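Local coordinates for protein phosphinothricin N-acetyltransferase (PDB 5DWM) that is probably an acyltransferase of the GNAT family that binds acetyl-CoA and transfers its acetyl group, named for phosphinothricin as acceptor, at residues 10-15 against 107-112. Sequence-based numbering, arbitrary orientation. Where two conformers were deposited one is given.
Sequences PVIRDF and KLLLRE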
ATOM      1  N   PRO A  10       5.180  -1.676  32.684  1.00 33.23           N
ATOM      2  CA  PRO A  10       4.419  -2.338  31.616  1.00 30.97           C
ATOM      3  C   PRO A  10       4.974  -3.705  31.240  1.00 31.67           C
ATOM      4  O   PRO A  10       6.184  -3.936  31.221  1.00 34.02           O
ATOM      5  CB  PRO A  10       4.567  -1.365  30.434  1.00 29.71           C
ATOM      6  CG  PRO A  10       5.625  -0.347  30.852  1.00 31.16           C
ATOM      7  CD  PRO A  10       6.205  -0.765  32.153  1.00 32.92           C
ATOM      8  N   VAL A  11       4.059  -4.626  30.936  1.00 28.08           N
ATOM      9  CA  VAL A  11       4.388  -5.965  30.454  1.00 28.23           C
ATOM     10  C   VAL A  11       3.787  -6.137  29.063  1.00 25.17           C
ATOM     11  O   VAL A  11       2.645  -5.729  28.824  1.00 25.35           O
ATOM     12  CB  VAL A  11       3.827  -7.041  31.405  1.00 31.10           C
ATOM     13  CG1 VAL A  11       4.243  -8.431  30.954  1.00 32.55           C
ATOM     14  CG2 VAL A  11       4.284  -6.783  32.827  1.00 31.21           C
ATOM     15  N   ILE A  12       4.541  -6.760  28.149  1.00 22.92           N
ATOM     16  CA  ILE A  12       4.052  -7.076  26.805  1.00 22.26           C
ATOM     17  C   ILE A  12       3.540  -8.514  26.791  1.00 22.71           C
ATOM     18  O   ILE A  12       4.244  -9.435  27.231  1.00 25.47           O
ATOM     19  CB  ILE A  12       5.155  -6.886  25.746  1.00 21.74           C
ATOM     20  CG1 ILE A  12       5.775  -5.483  25.826  1.00 22.06           C
ATOM     21  CG2 ILE A  12       4.608  -7.156  24.345  1.00 22.32           C
ATOM     22  CD1 ILE A  12       4.791  -4.358  25.712  1.00 21.15           C
ATOM     23  N   ARG A  13       2.327  -8.716  26.267  1.00 21.31           N
ATOM     24  CA  ARG A  13       1.754 -10.054  26.167  1.00 20.02           C
ATOM     25  C   ARG A  13       0.901 -10.145  24.912  1.00 18.64           C
ATOM     26  O   ARG A  13       0.580  -9.137  24.279  1.00 18.90           O
ATOM     27  CB  ARG A  13       0.908 -10.411  27.395  1.00 20.89           C
ATOM     28  CG  ARG A  13      -0.317  -9.519  27.561  1.00 20.72           C
ATOM     29  CD  ARG A  13      -1.287 -10.071  28.601  1.00 20.81           C
ATOM     30  NE  ARG A  13      -2.315  -9.095  28.958  1.00 21.20           N
ATOM     31  CZ  ARG A  13      -3.395  -8.849  28.221  1.00 20.06           C
ATOM     32  NH1 ARG A  13      -3.586  -9.506  27.083  1.00 20.07           N
ATOM     33  NH2 ARG A  13      -4.286  -7.946  28.618  1.00 19.91           N
ATOM     34  N   ASP A  14       0.513 -11.373  24.566  1.00 20.00           N
ATOM     35  CA  ASP A  14      -0.383 -11.572  23.435  1.00 21.37           C
ATOM     36  C   ASP A  14      -1.757 -10.977  23.716  1.00 20.45           C
ATOM     37  O   ASP A  14      -2.279 -11.061  24.831  1.00 20.72           O
ATOM     38  CB  ASP A  14      -0.570 -13.061  23.154  1.00 23.31           C
ATOM     39  CG  ASP A  14       0.636 -13.698  22.486  1.00 27.03           C
ATOM     40  OD1 ASP A  14       1.318 -13.026  21.683  1.00 28.97           O
ATOM     41  OD2 ASP A  14       0.888 -14.888  22.754  1.00 30.47           O
ATOM     42  N   PHE A  15      -2.353 -10.405  22.672  1.00 19.91           N
ATOM     43  CA  PHE A  15      -3.741  -9.978  22.708  1.00 19.45           C
ATOM     44  C   PHE A  15      -4.667 -11.153  23.005  1.00 19.80           C
ATOM     45  O   PHE A  15      -4.431 -12.285  22.565  1.00 22.34           O
ATOM     46  CB  PHE A  15      -4.071  -9.401  21.328  1.00 18.69           C
ATOM     47  CG  PHE A  15      -5.540  -9.342  20.999  1.00 19.86           C
ATOM     48  CD1 PHE A  15      -6.160 -10.376  20.309  1.00 21.05           C
ATOM     49  CD2 PHE A  15      -6.291  -8.224  21.322  1.00 18.79           C
ATOM     50  CE1 PHE A  15      -7.512 -10.312  19.987  1.00 21.33           C
ATOM     51  CE2 PHE A  15      -7.645  -8.152  20.996  1.00 20.17           C
ATOM     52  CZ  PHE A  15      -8.250  -9.199  20.326  1.00 20.61           C
ATOM     53  N   LYS A 107       8.149   1.635  22.273  1.00 17.61           N
ATOM     54  CA  LYS A 107       9.394   0.904  22.061  0.56 18.50           C
ATOM     55  C   LYS A 107       9.298  -0.525  22.578  1.00 18.36           C
ATOM     56  O   LYS A 107       9.785  -1.456  21.930  1.00 19.33           O
ATOM     57  CB  LYS A 107      10.559   1.642  22.717  0.56 19.39           C
ATOM     58  CG  LYS A 107      10.936   2.932  22.026  0.56 20.29           C
ATOM     59  CD  LYS A 107      12.059   3.652  22.739  0.56 20.98           C
ATOM     60  CE  LYS A 107      11.554   4.405  23.967  0.56 21.53           C
ATOM     61  NZ  LYS A 107      12.629   5.220  24.606  0.56 22.09           N
ATOM     62  N   LEU A 108       8.683  -0.719  23.753  1.00 17.90           N
ATOM     63  CA  LEU A 108       8.514  -2.077  24.266  1.00 18.13           C
ATOM     64  C   LEU A 108       7.694  -2.922  23.306  1.00 19.64           C
ATOM     65  O   LEU A 108       8.039  -4.079  23.036  1.00 20.61           O
ATOM     66  CB  LEU A 108       7.835  -2.064  25.635  1.00 19.81           C
ATOM     67  CG  LEU A 108       8.614  -1.532  26.820  1.00 20.99           C
ATOM     68  CD1 LEU A 108       7.705  -1.557  28.050  1.00 22.62           C
ATOM     69  CD2 LEU A 108       9.883  -2.363  27.038  1.00 22.23           C
ATOM     70  N   LEU A 109       6.609  -2.351  22.774  1.00 18.37           N
ATOM     71  CA  LEU A 109       5.742  -3.086  21.862  1.00 17.99           C
ATOM     72  C   LEU A 109       6.467  -3.412  20.567  1.00 18.64           C
ATOM     73  O   LEU A 109       6.407  -4.546  20.082  1.00 19.65           O
ATOM     74  CB  LEU A 109       4.481  -2.265  21.562  1.00 17.02           C
ATOM     75  CG  LEU A 109       3.387  -2.347  22.618  1.00 17.17           C
ATOM     76  CD1 LEU A 109       2.341  -1.264  22.411  1.00 17.48           C
ATOM     77  CD2 LEU A 109       2.745  -3.712  22.609  1.00 18.78           C
ATOM     78  N   LEU A 110       7.137  -2.417  19.980  1.00 17.42           N
ATOM     79  CA  LEU A 110       7.749  -2.618  18.670  1.00 18.31           C
ATOM     80  C   LEU A 110       8.939  -3.563  18.759  1.00 18.51           C
ATOM     81  O   LEU A 110       9.138  -4.396  17.867  1.00 18.16           O
ATOM     82  CB  LEU A 110       8.138  -1.274  18.051  1.00 18.72           C
ATOM     83  CG  LEU A 110       8.723  -1.265  16.637  1.00 20.57           C
ATOM     84  CD1 LEU A 110       7.832  -2.028  15.651  1.00 21.15           C
ATOM     85  CD2 LEU A 110       8.939   0.171  16.169  1.00 20.41           C
ATOM     86  N   ARG A 111       9.724  -3.474  19.839  1.00 19.07           N
ATOM     87  CA  ARG A 111      10.814  -4.428  20.009  1.00 22.08           C
ATOM     88  C   ARG A 111      10.291  -5.859  20.005  1.00 21.37           C
ATOM     89  O   ARG A 111      10.854  -6.734  19.332  1.00 20.92           O
ATOM     90  CB  ARG A 111      11.595  -4.130  21.289  1.00 25.94           C
ATOM     91  CG  ARG A 111      12.665  -5.163  21.572  1.00 34.83           C
ATOM     92  CD  ARG A 111      13.705  -4.654  22.552  1.00 42.77           C
ATOM     93  NE  ARG A 111      14.438  -3.514  22.014  1.00 49.99           N
ATOM     94  CZ  ARG A 111      14.408  -2.292  22.533  1.00 55.26           C
ATOM     95  NH1 ARG A 111      13.685  -2.050  23.621  1.00 57.28           N
ATOM     96  NH2 ARG A 111      15.109  -1.315  21.974  1.00 56.70           N
ATOM     97  N   GLU A 112       9.198  -6.117  20.729  1.00 20.66           N
ATOM     98  CA  GLU A 112       8.675  -7.479  20.777  1.00 19.85           C
ATOM     99  C   GLU A 112       8.028  -7.870  19.453  1.00 19.51           C
ATOM    100  O   GLU A 112       8.148  -9.023  19.015  1.00 19.65           O
ATOM    101  CB  GLU A 112       7.718  -7.645  21.961  1.00 20.96           C
ATOM    102  CG  GLU A 112       7.173  -9.062  22.152  1.00 21.56           C
ATOM    103  CD  GLU A 112       8.254 -10.102  22.410  1.00 24.55           C
ATOM    104  OE1 GLU A 112       8.005 -11.301  22.143  1.00 26.61           O
ATOM    105  OE2 GLU A 112       9.350  -9.725  22.876  1.00 26.47           O
TER
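Strand 11-14 and helix 105-119 meet through Ile-12 and Leu-109, whose CA atoms lie 6.6 Å apart, with the axes of strand 11-14 and of helical segment 107-112 inclined at 45° and 8.9 Å apart at closest approach. No hydrogen bond joins the two segments; the contact is almost wholly apolar. Ile-12 carries most of it, reaching one turn of the helix with both branches. Its CG1 lies beside the backbone N (chi1 -54°), and the second torsion then carries CD1 to two leucines, 3.8 Å from CB of Leu-108 and 3.8 Å from CD2 of Leu-109. The other branch, CG2, stands anti to that nitrogen and meets the aliphatic part of Glu-112, 3.9 Å from its CG. There the two side chains run past each other in opposite directions, and the bend of Glu-112 at chi2 (61°) turns its carboxylate away from the methyl group. In the GNAT fold this is the first strand, an outer strand of the mixed sheet, packed against the helix that follows the acetyl-CoA-binding strand 89-96 and its glycine-containing loop. Leu-109 links the two regions: while CD2 touches Ile-12, its side chain also packs on Ile-96, an acetyl-CoA-binding residue. Toward the start of the strand, Pro-10 extends the apolar contact, its ring carbon CG lying 3.7 Å from CD1 of Leu-108, the two side chains crossing at about a right angle. At the other end of the strand, Asp-14 adds a polar tie to the same helix, a salt bridge from OD1 to Arg-116 one turn beyond Glu-112. Arg-13, whose CB points away from the helix, forms salt bridges with Glu-66 and Asp-19.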